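Transferrin binding protein B (Actinobacillus suis, PDB 3PQU) probably captures host transferrin at the bacterial surface, as an outer-membrane lipoprotein that takes part in iron acquisition. Local coordinates at residues K36-T41 with S292-G297; Q119-G124 with V321-S326; G151-L156 with S317-F322; V373-S378 with V391-N396. One frame throughout, in Å; residues are numbered along the deposited sequence.

Contact 1. Residues K36-T41 with S292-G297; sequences KLMEPT and SNYLEG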
loop_
_atom_site.group_PDB
_atom_site.type_symbol
_atom_site.label_atom_id
_atom_site.label_comp_id
_atom_site.label_asym_id
_atom_site.label_seq_id
_atom_site.Cartn_x
_atom_site.Cartn_y
_atom_site.Cartn_z
ATOM N N LYS A 36 2.327 15.625 3.147
ATOM C CA LYS A 36 3.226 14.486 3.307
ATOM C C LYS A 36 2.652 13.369 4.176
ATOM O O LYS A 36 2.704 12.213 3.785
ATOM C CB LYS A 36 4.582 14.935 3.858
ATOM C CG LYS A 36 5.288 15.935 2.966
ATOM C CD LYS A 36 6.608 16.381 3.565
ATOM C CE LYS A 36 7.278 17.432 2.693
ATOM N NZ LYS A 36 8.695 17.664 3.089
ATOM N N LEU A 37 2.108 13.711 5.345
ATOM C CA LEU A 37 1.563 12.709 6.258
ATOM C C LEU A 37 0.405 11.946 5.651
ATOM O O LEU A 37 0.032 10.898 6.152
ATOM C CB LEU A 37 1.070 13.350 7.547
ATOM C CG LEU A 37 2.111 13.629 8.614
ATOM C CD1 LEU A 37 1.440 14.404 9.727
ATOM C CD2 LEU A 37 2.727 12.336 9.117
ATOM N N MET A 38 -0.179 12.478 4.583
ATOM C CA MET A 38 -1.336 11.829 3.996
ATOM C C MET A 38 -0.965 10.944 2.799
ATOM O O MET A 38 -1.832 10.292 2.225
ATOM C CB MET A 38 -2.410 12.870 3.640
ATOM C CG MET A 38 -2.804 13.752 4.838
ATOM S SD MET A 38 -3.431 12.802 6.259
ATOM C CE MET A 38 -5.034 12.402 5.617
ATOM N N GLU A 39 0.318 10.906 2.436
ATOM C CA GLU A 39 0.777 10.052 1.325
ATOM C C GLU A 39 0.700 8.577 1.733
ATOM O O GLU A 39 1.012 8.239 2.863
ATOM C CB GLU A 39 2.226 10.388 0.924
ATOM C CG GLU A 39 2.407 11.706 0.162
ATOM C CD GLU A 39 1.892 11.645 -1.270
ATOM O OE1 GLU A 39 1.798 12.716 -1.907
ATOM O OE2 GLU A 39 1.587 10.532 -1.762
ATOM N N PRO A 40 0.305 7.691 0.804
ATOM C CA PRO A 40 0.151 6.279 1.157
ATOM C C PRO A 40 1.485 5.535 1.172
ATOM O O PRO A 40 2.349 5.808 0.341
ATOM C CB PRO A 40 -0.738 5.747 0.037
ATOM C CG PRO A 40 -0.430 6.663 -1.126
ATOM C CD PRO A 40 -0.280 8.001 -0.516
ATOM N N THR A 41 1.653 4.616 2.119
ATOM C CA THR A 41 2.849 3.770 2.148
ATOM C C THR A 41 2.472 2.382 2.644
ATOM O O THR A 41 1.397 2.196 3.220
ATOM C CB THR A 41 3.948 4.334 3.086
ATOM O OG1 THR A 41 3.392 4.527 4.385
ATOM C CG2 THR A 41 4.488 5.670 2.558
ATOM N N SER A 292 -6.960 14.843 16.023
ATOM C CA SER A 292 -6.039 14.793 14.895
ATOM C C SER A 292 -6.766 14.996 13.578
ATOM O O SER A 292 -7.784 14.360 13.357
ATOM C CB SER A 292 -5.343 13.415 14.797
ATOM O OG SER A 292 -4.589 13.341 13.564
ATOM N N ASN A 293 -6.220 15.844 12.705
ATOM C CA ASN A 293 -6.725 16.023 11.341
ATOM C C ASN A 293 -5.939 15.176 10.351
ATOM O O ASN A 293 -6.126 15.307 9.143
ATOM C CB ASN A 293 -6.544 17.471 10.886
ATOM C CG ASN A 293 -7.591 18.389 11.435
ATOM O OD1 ASN A 293 -8.721 17.977 11.699
ATOM N ND2 ASN A 293 -7.228 19.652 11.599
ATOM N N TYR A 294 -5.040 14.338 10.862
ATOM C CA TYR A 294 -4.049 13.660 10.029
ATOM C C TYR A 294 -4.063 12.145 10.211
ATOM O O TYR A 294 -3.075 11.544 10.635
ATOM C CB TYR A 294 -2.663 14.226 10.329
ATOM C CG TYR A 294 -2.621 15.718 10.094
ATOM C CD1 TYR A 294 -2.484 16.235 8.809
ATOM C CD2 TYR A 294 -2.742 16.609 11.156
ATOM C CE1 TYR A 294 -2.465 17.607 8.586
ATOM C CE2 TYR A 294 -2.726 17.985 10.941
ATOM C CZ TYR A 294 -2.591 18.469 9.660
ATOM O OH TYR A 294 -2.571 19.821 9.462
ATOM N N LEU A 295 -5.194 11.535 9.880
ATOM C CA LEU A 295 -5.326 10.090 9.935
ATOM C C LEU A 295 -5.285 9.537 8.514
ATOM O O LEU A 295 -5.984 10.039 7.637
ATOM C CB LEU A 295 -6.650 9.707 10.606
ATOM C CG LEU A 295 -6.935 8.200 10.742
ATOM C CD1 LEU A 295 -7.618 7.888 12.078
ATOM C CD2 LEU A 295 -7.758 7.672 9.560
ATOM N N GLU A 296 -4.477 8.498 8.297
ATOM C CA GLU A 296 -4.372 7.881 6.977
ATOM C C GLU A 296 -4.032 6.431 7.181
ATOM O O GLU A 296 -3.242 6.097 8.061
ATOM C CB GLU A 296 -3.276 8.558 6.140
ATOM C CG GLU A 296 -3.370 8.299 4.626
ATOM C CD GLU A 296 -2.782 6.959 4.163
ATOM O OE1 GLU A 296 -2.107 6.259 4.953
ATOM O OE2 GLU A 296 -2.980 6.606 2.976
ATOM N N GLY A 297 -4.640 5.567 6.383
ATOM C CA GLY A 297 -4.356 4.145 6.431
ATOM C C GLY A 297 -4.794 3.449 5.145
ATOM O O GLY A 297 -5.160 4.101 4.164
HETATM O O HOH W 1 -3.677 8.447 1.108
#

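Contact 2. Residues Q119-G124 with V321-S326; sequences QYVRSG and VFAAKS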
loop_
_atom_site.group_PDB
_atom_site.type_symbol
_atom_site.label_atom_id
_atom_site.label_comp_id
_atom_site.label_asym_id
_atom_site.label_seq_id
_atom_site.Cartn_x
_atom_site.Cartn_y
_atom_site.Cartn_z
ATOM N N GLN A 119 -3.076 -11.780 9.099
ATOM C CA GLN A 119 -2.364 -12.492 8.055
ATOM C C GLN A 119 -1.546 -11.560 7.169
ATOM O O GLN A 119 -0.511 -11.954 6.644
ATOM C CB GLN A 119 -3.343 -13.313 7.193
ATOM C CG GLN A 119 -2.667 -13.992 6.023
ATOM C CD GLN A 119 -3.591 -14.924 5.240
ATOM O OE1 GLN A 119 -4.812 -14.934 5.434
ATOM N NE2 GLN A 119 -3.003 -15.714 4.351
ATOM N N TYR A 120 -2.011 -10.327 7.003
ATOM C CA TYR A 120 -1.405 -9.403 6.053
ATOM C C TYR A 120 -0.777 -8.180 6.737
ATOM O O TYR A 120 -0.080 -7.391 6.114
ATOM C CB TYR A 120 -2.456 -8.950 5.031
ATOM C CG TYR A 120 -3.028 -10.105 4.227
ATOM C CD1 TYR A 120 -2.301 -10.667 3.177
ATOM C CD2 TYR A 120 -4.281 -10.636 4.518
ATOM C CE1 TYR A 120 -2.804 -11.738 2.436
ATOM C CE2 TYR A 120 -4.802 -11.718 3.770
ATOM C CZ TYR A 120 -4.049 -12.255 2.737
ATOM O OH TYR A 120 -4.537 -13.305 1.989
ATOM N N VAL A 121 -1.039 -8.025 8.019
ATOM C CA VAL A 121 -0.645 -6.811 8.716
ATOM C C VAL A 121 0.091 -7.141 10.004
ATOM O O VAL A 121 -0.183 -8.170 10.630
ATOM C CB VAL A 121 -1.891 -5.956 9.024
ATOM C CG1 VAL A 121 -1.543 -4.826 9.960
ATOM C CG2 VAL A 121 -2.500 -5.433 7.721
ATOM N N ARG A 122 1.044 -6.285 10.367
ATOM C CA ARG A 122 1.657 -6.296 11.682
ATOM C C ARG A 122 1.609 -4.868 12.225
ATOM O O ARG A 122 1.860 -3.920 11.487
ATOM C CB ARG A 122 3.125 -6.740 11.593
ATOM C CG ARG A 122 3.336 -8.196 11.202
ATOM C CD ARG A 122 2.950 -9.152 12.325
ATOM N NE ARG A 122 3.106 -10.543 11.901
ATOM C CZ ARG A 122 2.149 -11.255 11.309
ATOM N NH1 ARG A 122 0.961 -10.709 11.083
ATOM N NH2 ARG A 122 2.377 -12.515 10.958
ATOM N N SER A 123 1.309 -4.702 13.507
ATOM C CA SER A 123 1.332 -3.364 14.074
ATOM C C SER A 123 1.559 -3.410 15.559
ATOM O O SER A 123 1.441 -4.466 16.168
ATOM C CB SER A 123 0.030 -2.607 13.793
ATOM O OG SER A 123 -0.957 -2.916 14.768
ATOM N N GLY A 124 1.852 -2.230 16.120
ATOM C CA GLY A 124 1.938 -2.017 17.557
ATOM C C GLY A 124 3.287 -1.434 17.927
ATOM O O GLY A 124 3.562 -0.249 17.727
ATOM N N VAL A 321 -1.128 4.142 16.049
ATOM C CA VAL A 321 -1.352 3.226 14.938
ATOM C C VAL A 321 -2.536 2.308 15.299
ATOM O O VAL A 321 -2.939 2.248 16.447
ATOM C CB VAL A 321 -0.098 2.390 14.624
ATOM C CG1 VAL A 321 1.085 3.296 14.294
ATOM C CG2 VAL A 321 0.250 1.447 15.797
ATOM N N PHE A 322 -3.091 1.613 14.314
ATOM C CA PHE A 322 -4.205 0.698 14.545
ATOM C C PHE A 322 -4.226 -0.341 13.424
ATOM O O PHE A 322 -3.663 -0.114 12.357
ATOM C CB PHE A 322 -5.556 1.448 14.626
ATOM C CG PHE A 322 -5.816 2.381 13.449
ATOM C CD1 PHE A 322 -6.430 1.912 12.271
ATOM C CD2 PHE A 322 -5.461 3.726 13.528
ATOM C CE1 PHE A 322 -6.660 2.764 11.211
ATOM C CE2 PHE A 322 -5.695 4.600 12.461
ATOM C CZ PHE A 322 -6.289 4.124 11.303
ATOM N N ALA A 323 -4.838 -1.492 13.702
ATOM C CA ALA A 323 -4.888 -2.600 12.761
ATOM C C ALA A 323 -6.095 -3.431 13.134
ATOM O O ALA A 323 -6.391 -3.589 14.309
ATOM C CB ALA A 323 -3.620 -3.458 12.848
ATOM N N ALA A 324 -6.791 -3.962 12.142
ATOM C CA ALA A 324 -8.011 -4.711 12.421
ATOM C C ALA A 324 -8.335 -5.650 11.250
ATOM O O ALA A 324 -7.867 -5.444 10.125
ATOM C CB ALA A 324 -9.171 -3.723 12.662
ATOM N N LYS A 325 -9.126 -6.681 11.511
ATOM C CA LYS A 325 -9.522 -7.582 10.441
ATOM C C LYS A 325 -11.012 -7.826 10.478
ATOM O O LYS A 325 -11.640 -7.685 11.518
ATOM C CB LYS A 325 -8.766 -8.907 10.508
ATOM C CG LYS A 325 -9.116 -9.795 11.660
ATOM C CD LYS A 325 -8.509 -11.176 11.450
ATOM C CE LYS A 325 -8.581 -11.996 12.736
ATOM N NZ LYS A 325 -7.893 -13.327 12.639
ATOM N N SER A 326 -11.577 -8.173 9.328
ATOM C CA SER A 326 -12.991 -8.438 9.258
ATOM C C SER A 326 -13.163 -9.926 9.409
ATOM O O SER A 326 -12.202 -10.691 9.269
ATOM C CB SER A 326 -13.569 -7.982 7.921
ATOM O OG SER A 326 -13.042 -8.747 6.854
#

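Contact 3. Residues G151-L156 with S317-F322; sequences GYIYYL and SLFAVF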
loop_
_atom_site.group_PDB
_atom_site.type_symbol
_atom_site.label_atom_id
_atom_site.label_comp_id
_atom_site.label_asym_id
_atom_site.label_seq_id
_atom_site.Cartn_x
_atom_site.Cartn_y
_atom_site.Cartn_z
ATOM N N GLY A 151 12.487 1.887 21.581
ATOM C CA GLY A 151 11.829 1.126 20.534
ATOM C C GLY A 151 10.977 1.982 19.633
ATOM O O GLY A 151 11.216 3.187 19.539
ATOM N N TYR A 152 9.966 1.366 19.011
ATOM C CA TYR A 152 9.196 2.000 17.948
ATOM C C TYR A 152 7.717 1.663 18.029
ATOM O O TYR A 152 7.332 0.583 18.489
ATOM C CB TYR A 152 9.728 1.526 16.598
ATOM C CG TYR A 152 11.193 1.791 16.394
ATOM C CD1 TYR A 152 11.630 2.881 15.647
ATOM C CD2 TYR A 152 12.149 0.963 16.971
ATOM C CE1 TYR A 152 13.000 3.131 15.463
ATOM C CE2 TYR A 152 13.508 1.202 16.800
ATOM C CZ TYR A 152 13.925 2.285 16.051
ATOM O OH TYR A 152 15.273 2.506 15.899
ATOM N N ILE A 153 6.891 2.591 17.576
ATOM C CA ILE A 153 5.474 2.313 17.333
ATOM C C ILE A 153 5.352 2.216 15.815
ATOM O O ILE A 153 5.961 3.008 15.104
ATOM C CB ILE A 153 4.605 3.452 17.842
ATOM C CG1 ILE A 153 4.892 3.724 19.346
ATOM C CG2 ILE A 153 3.125 3.163 17.575
ATOM C CD1 ILE A 153 4.705 2.507 20.290
ATOM N N TYR A 154 4.594 1.259 15.298
ATOM C CA TYR A 154 4.543 1.120 13.847
ATOM C C TYR A 154 3.296 0.390 13.373
ATOM O O TYR A 154 2.590 -0.240 14.161
ATOM C CB TYR A 154 5.781 0.359 13.347
ATOM C CG TYR A 154 5.639 -1.153 13.527
ATOM C CD1 TYR A 154 5.305 -1.984 12.447
ATOM C CD2 TYR A 154 5.778 -1.737 14.772
ATOM C CE1 TYR A 154 5.157 -3.365 12.615
ATOM C CE2 TYR A 154 5.628 -3.119 14.954
ATOM C CZ TYR A 154 5.309 -3.915 13.870
ATOM O OH TYR A 154 5.162 -5.268 14.042
ATOM N N TYR A 155 3.058 0.461 12.069
ATOM C CA TYR A 155 2.244 -0.537 11.397
ATOM C C TYR A 155 2.904 -0.872 10.070
ATOM O O TYR A 155 3.616 -0.052 9.487
ATOM C CB TYR A 155 0.767 -0.065 11.196
ATOM C CG TYR A 155 0.538 0.872 10.010
ATOM C CD1 TYR A 155 0.291 0.367 8.734
ATOM C CD2 TYR A 155 0.556 2.258 10.173
ATOM C CE1 TYR A 155 0.076 1.228 7.644
ATOM C CE2 TYR A 155 0.352 3.120 9.094
ATOM C CZ TYR A 155 0.112 2.594 7.827
ATOM O OH TYR A 155 -0.109 3.437 6.747
ATOM N N LEU A 156 2.664 -2.080 9.584
ATOM C CA LEU A 156 3.185 -2.474 8.284
ATOM C C LEU A 156 2.242 -3.478 7.646
ATOM O O LEU A 156 1.855 -4.457 8.276
ATOM C CB LEU A 156 4.565 -3.116 8.448
ATOM C CG LEU A 156 5.220 -3.643 7.181
ATOM C CD1 LEU A 156 5.457 -2.491 6.201
ATOM C CD2 LEU A 156 6.526 -4.336 7.524
ATOM N N SER A 317 1.129 15.808 20.336
ATOM C CA SER A 317 1.245 15.131 21.617
ATOM C C SER A 317 1.279 13.615 21.467
ATOM O O SER A 317 1.624 12.925 22.413
ATOM C CB SER A 317 0.054 15.476 22.505
ATOM O OG SER A 317 -1.168 15.110 21.862
ATOM N N LEU A 318 0.899 13.101 20.292
ATOM C CA LEU A 318 0.618 11.663 20.141
ATOM C C LEU A 318 0.759 11.124 18.716
ATOM O O LEU A 318 0.213 11.697 17.756
ATOM C CB LEU A 318 -0.799 11.331 20.631
ATOM C CG LEU A 318 -1.044 9.839 20.946
ATOM C CD1 LEU A 318 -0.664 9.553 22.372
ATOM C CD2 LEU A 318 -2.496 9.456 20.749
ATOM N N PHE A 319 1.480 10.012 18.600
ATOM C CA PHE A 319 1.515 9.220 17.366
ATOM C C PHE A 319 0.836 7.885 17.683
ATOM O O PHE A 319 1.236 7.208 18.629
ATOM C CB PHE A 319 2.973 9.008 16.869
ATOM C CG PHE A 319 3.089 8.053 15.673
ATOM C CD1 PHE A 319 2.633 8.428 14.414
ATOM C CD2 PHE A 319 3.612 6.775 15.838
ATOM C CE1 PHE A 319 2.710 7.553 13.329
ATOM C CE2 PHE A 319 3.708 5.887 14.754
ATOM C CZ PHE A 319 3.247 6.282 13.500
ATOM N N ALA A 320 -0.193 7.528 16.908
ATOM C CA ALA A 320 -0.989 6.321 17.138
ATOM C C ALA A 320 -1.051 5.465 15.872
ATOM O O ALA A 320 -1.021 6.002 14.770
ATOM C CB ALA A 320 -2.402 6.679 17.572
ATOM N N VAL A 321 -1.128 4.142 16.049
ATOM C CA VAL A 321 -1.352 3.226 14.938
ATOM C C VAL A 321 -2.536 2.308 15.299
ATOM O O VAL A 321 -2.939 2.248 16.447
ATOM C CB VAL A 321 -0.098 2.390 14.624
ATOM C CG1 VAL A 321 1.085 3.296 14.294
ATOM C CG2 VAL A 321 0.250 1.447 15.797
ATOM N N PHE A 322 -3.091 1.613 14.314
ATOM C CA PHE A 322 -4.205 0.698 14.545
ATOM C C PHE A 322 -4.226 -0.341 13.424
ATOM O O PHE A 322 -3.663 -0.114 12.357
ATOM C CB PHE A 322 -5.556 1.448 14.626
ATOM C CG PHE A 322 -5.816 2.381 13.449
ATOM C CD1 PHE A 322 -6.430 1.912 12.271
ATOM C CD2 PHE A 322 -5.461 3.726 13.528
ATOM C CE1 PHE A 322 -6.660 2.764 11.211
ATOM C CE2 PHE A 322 -5.695 4.600 12.461
ATOM C CZ PHE A 322 -6.289 4.124 11.303
#

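Contact 4. Residues V373-S378 with V391-N396; sequences VNFKNS and VACCSN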
loop_
_atom_site.group_PDB
_atom_site.type_symbol
_atom_site.label_atom_id
_atom_site.label_comp_id
_atom_site.label_asym_id
_atom_site.label_seq_id
_atom_site.Cartn_x
_atom_site.Cartn_y
_atom_site.Cartn_z
ATOM N N VAL A 373 5.948 14.779 -20.878
ATOM C CA VAL A 373 5.557 15.690 -21.943
ATOM C C VAL A 373 5.299 14.956 -23.256
ATOM O O VAL A 373 4.564 15.446 -24.103
ATOM C CB VAL A 373 6.625 16.797 -22.161
ATOM C CG1 VAL A 373 6.840 17.588 -20.874
ATOM C CG2 VAL A 373 7.944 16.195 -22.645
ATOM N N ASN A 374 5.900 13.779 -23.416
ATOM C CA ASN A 374 5.793 13.019 -24.660
ATOM C C ASN A 374 4.638 12.019 -24.676
ATOM O O ASN A 374 3.965 11.809 -23.664
ATOM C CB ASN A 374 7.107 12.290 -24.940
ATOM C CG ASN A 374 8.251 13.242 -25.204
ATOM O OD1 ASN A 374 8.072 14.277 -25.844
ATOM N ND2 ASN A 374 9.438 12.895 -24.716
ATOM N N PHE A 375 4.410 11.410 -25.838
ATOM C CA PHE A 375 3.399 10.367 -25.974
ATOM C C PHE A 375 3.700 9.210 -25.035
ATOM O O PHE A 375 2.829 8.756 -24.303
ATOM C CB PHE A 375 3.321 9.856 -27.409
ATOM C CG PHE A 375 2.407 8.675 -27.575
ATOM C CD1 PHE A 375 1.031 8.840 -27.539
ATOM C CD2 PHE A 375 2.923 7.400 -27.758
ATOM C CE1 PHE A 375 0.184 7.759 -27.690
ATOM C CE2 PHE A 375 2.083 6.310 -27.911
ATOM C CZ PHE A 375 0.710 6.489 -27.878
ATOM N N LYS A 376 4.934 8.720 -25.082
ATOM C CA LYS A 376 5.426 7.809 -24.060
ATOM C C LYS A 376 6.738 8.380 -23.534
ATOM O O LYS A 376 7.466 9.042 -24.272
ATOM C CB LYS A 376 5.571 6.378 -24.591
ATOM C CG LYS A 376 6.792 6.098 -25.445
ATOM C CD LYS A 376 6.778 4.641 -25.913
ATOM C CE LYS A 376 8.088 4.225 -26.573
ATOM N NZ LYS A 376 7.977 2.868 -27.179
ATOM N N ASN A 377 7.021 8.150 -22.256
ATOM C CA ASN A 377 8.130 8.821 -21.592
ATOM C C ASN A 377 9.007 7.852 -20.822
ATOM O O ASN A 377 8.510 6.935 -20.174
ATOM C CB ASN A 377 7.585 9.901 -20.654
ATOM C CG ASN A 377 6.719 10.911 -21.385
ATOM O OD1 ASN A 377 7.221 11.901 -21.918
ATOM N ND2 ASN A 377 5.413 10.654 -21.433
ATOM N N SER A 378 10.315 8.060 -20.897
ATOM C CA SER A 378 11.255 7.220 -20.171
ATOM C C SER A 378 11.684 7.868 -18.857
ATOM O O SER A 378 11.968 9.064 -18.804
ATOM C CB SER A 378 12.481 6.926 -21.034
ATOM O OG SER A 378 13.433 6.172 -20.305
ATOM N N VAL A 391 9.615 2.793 -19.176
ATOM C CA VAL A 391 9.100 3.498 -20.342
ATOM C C VAL A 391 7.586 3.341 -20.369
ATOM O O VAL A 391 7.068 2.261 -20.652
ATOM C CB VAL A 391 9.727 2.960 -21.630
ATOM C CG1 VAL A 391 9.167 3.687 -22.843
ATOM C CG2 VAL A 391 11.245 3.103 -21.571
ATOM N N ALA A 392 6.878 4.422 -20.065
ATOM C CA ALA A 392 5.440 4.352 -19.820
ATOM C C ALA A 392 4.613 5.020 -20.918
ATOM O O ALA A 392 4.941 6.113 -21.378
ATOM C CB ALA A 392 5.113 4.964 -18.476
ATOM N N CYS A 393 3.532 4.351 -21.314
ATOM C CA CYS A 393 2.593 4.857 -22.308
ATOM C C CYS A 393 1.202 4.893 -21.674
ATOM O O CYS A 393 0.940 4.102 -20.771
ATOM C CB CYS A 393 2.584 3.901 -23.496
ATOM S SG CYS A 393 1.951 4.614 -25.009
ATOM N N CYS A 394 0.309 5.793 -22.095
ATOM C CA CYS A 394 0.576 6.867 -23.054
ATOM C C CYS A 394 -0.058 8.155 -22.544
ATOM O O CYS A 394 -0.901 8.132 -21.647
ATOM C CB CYS A 394 -0.059 6.571 -24.414
ATOM S SG CYS A 394 -0.063 4.854 -24.906
ATOM N N SER A 395 0.312 9.273 -23.157
ATOM C CA SER A 395 -0.175 10.582 -22.731
ATOM C C SER A 395 -1.681 10.746 -22.908
ATOM O O SER A 395 -2.296 11.580 -22.247
ATOM C CB SER A 395 0.547 11.691 -23.487
ATOM O OG SER A 395 0.250 11.612 -24.865
ATOM N N ASN A 396 -2.278 9.961 -23.800
ATOM C CA ASN A 396 -3.731 10.006 -23.972
ATOM C C ASN A 396 -4.500 9.063 -23.038
ATOM O O ASN A 396 -5.728 9.042 -23.058
ATOM C CB ASN A 396 -4.128 9.741 -25.427
ATOM C CG ASN A 396 -3.810 8.329 -25.874
ATOM O OD1 ASN A 396 -2.988 7.639 -25.264
ATOM N ND2 ASN A 396 -4.455 7.891 -26.954
HETATM O O HOH W 2 4.164 8.393 -19.787
#

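Contact 1. Residues K36-T41 with S292-G297
Met38 and Glu296 meet through a water molecule, with no direct hydrogen bond joining their segments, a small example of how solvent can be built into the seam between two domains. The water donates both of its hydrogens, one to Met38 O at 2.8 Å and the other to Glu296 OE2 at 2.7 Å. The stem of Glu296 runs anti to the backbone N (chi1 -162°), which sets CG 3.5 Å from Met38 O, and the bend at chi2 (-81°) then turns the carboxylate toward the water and Pro40. OE2 also approaches Pro40 CA, at 3.6 Å, while OE1 is held by a salt bridge to Arg274, so both oxygens of this buried carboxylate have polar partners.

The apolar half of the contact belongs to Met38 and Leu37. The methionine chain folds back at both chi2 and chi3, bringing the methyl CE 3.3 Å from Leu295 O and SD 3.9 Å from Tyr294 CA. The same sulfur lies near the plane of the Tyr294 ring, at its edge. Leu37 crosses the tyrosine side chain at about a right angle, Leu37 CD1 touching Tyr294 CB at 4.2 Å. At the corner around Asn293, Tyr294 N donates to Ser292 OG, an ST turn.

Segment 36-41, in the loop leading to handle strand 43-47, thus packs against barrel strand 292-300 and also touches both strands paired with it: Met38 meets Arg276 and Pro40 meets Arg274, both of 274-281, and Leu37 meets Phe312 of 306-312.

Contact 2. Residues Q119-G124 with V321-S326
Ser123 meets Ala323 where a strand of the N-lobe handle lies over a strand of the neighbouring barrel. Its CB is 3.9 Å from Ala323 CB. One bond further out, OG swings between the backbone N and the carbonyl carbon (chi1 85°) and comes to 3.3 Å from that same methyl, a snug polar-to-apolar touch. Val121, two residues earlier on the same side of its strand, adds CG1 at 3.8 Å from Ala323 CB, so the small alanine receives two side chains at once.

This is face-to-face packing of two beta sheets. The short axes of strands 121-123 and 321-326 pass 7.2 Å apart, at 144° between their directions, and side chains rather than backbone bonds fill the interval. Between the two inward-facing residues, the CB of Arg122 points away from the barrel; its NH1 bonds to Val121 O and to Leu118 O. On the barrel side, the CB of Phe322 likewise points away and its ring meets Phe233, while the CB of Val321 points back to the handle. At Gly124, where the handle strand turns its corner, Val321 CG2 approaches the glycine backbone, 4.0 Å from its N.

Contact 3. Residues G151-L156 with S317-F322
Ile153 and Phe319 come together through their first torsions: the phenylalanine stem extends anti to N (chi1 173°), carrying its ring across to the handle strand, while the isoleucine (chi1 -56°) sends CG1 away and presents CG2 to the barrel. The backbone O of Ile153 lies near the ring plane, at the edge, 3.7 Å from Phe319 CE2. Separately, the methyl CG2 of Ile153 touches that same carbon at 4.0 Å.

Val321 stands two residues along and fills the next position. Its CG2, 3.8 Å from Ile153 CG2, also presses to 3.3 Å from Tyr154 O, a carbonyl that is already bonded to Gly124 N of the adjacent handle strand. The other methyl, CG1, turns toward Tyr155 and sits at the edge of that ring, 4.3 Å from Tyr155 CD2. The Tyr155 side chain also touches Ala308 and Lys310 of strand 306-312, and its OH makes a weak hydrogen bond to Arg274. The CB of Tyr154 points away from the barrel strand, and its side chain touches Arg122.

Phe319 also touches Val44 and Ala46 of strand 43-47. The axes of strands 151-156 and 318-322 run 6.7 Å apart, and their N-to-C directions differ by 38°. This is face-to-face packing of two beta sheets through side chains, the five-stranded handle sheet of the N-lobe resting on the wall of its beta barrel.

Contact 4. Residues V373-S378 with V391-N396
The open end of a beta hairpin in the C-lobe handle, strands 376-383 and 386-393, is closed here by Phe375 packing on a vicinal disulfide. Asn377 and Ala392 form the antiparallel hydrogen-bonded pair, Asn377 N to Ala392 O and Ala392 N to Asn377 O, both 3.0 Å, and Ser378 stands opposite Val391 in the next, non-hydrogen-bonded pair. Past the strand, Ser395 N donates to Phe375 O at 2.8 Å.

Adjacent Cys393 and Cys394 are joined through SG atoms, and the peptide between them is cis. Phe375 CG stands anti to the backbone N (chi1 173°), which brings the ring to the disulfide. Cys394 CB lies over one face of that ring, 3.8 Å from its centroid, in a CH-pi contact. The two sulfurs come in obliquely: Cys393 SG is 3.4 Å from Phe375 CE2 and Cys394 SG 3.5 Å from Phe375 CZ. The aliphatic part of Lys376 runs past Val391 CG1, with NZ bonded to Ala457 O. Asn377, whose CB points to the face opposite Lys376 and Val391, binds the Asn374 backbone twice through its amide: OD1 accepts from Asn374 N at 2.7 Å and ND2 donates to Asn374 O. The same ND2 also donates to a water, which in turn donates to Ala392 O at 2.9 Å.

From the N terminus, segment 36-41, in the loop before strand 43-47, meets strand 292-300 some 250 residues later, closing contact 1. Inside that interval contacts 2 and 3 open, on neighbouring strands 121-128 and 150-157 of the handle sheet, but both close later, on strand 318-326, so each crosses contact 1. They share Val321 and Phe322, and Phe322 in turn packs on Leu295 of contact 1. Together the three fasten the N-lobe handle to its barrel over adjoining patches. Contact 4 follows in series as a short hairpin closure within the C-lobe handle, its centre about 30 Å from that of contact 1.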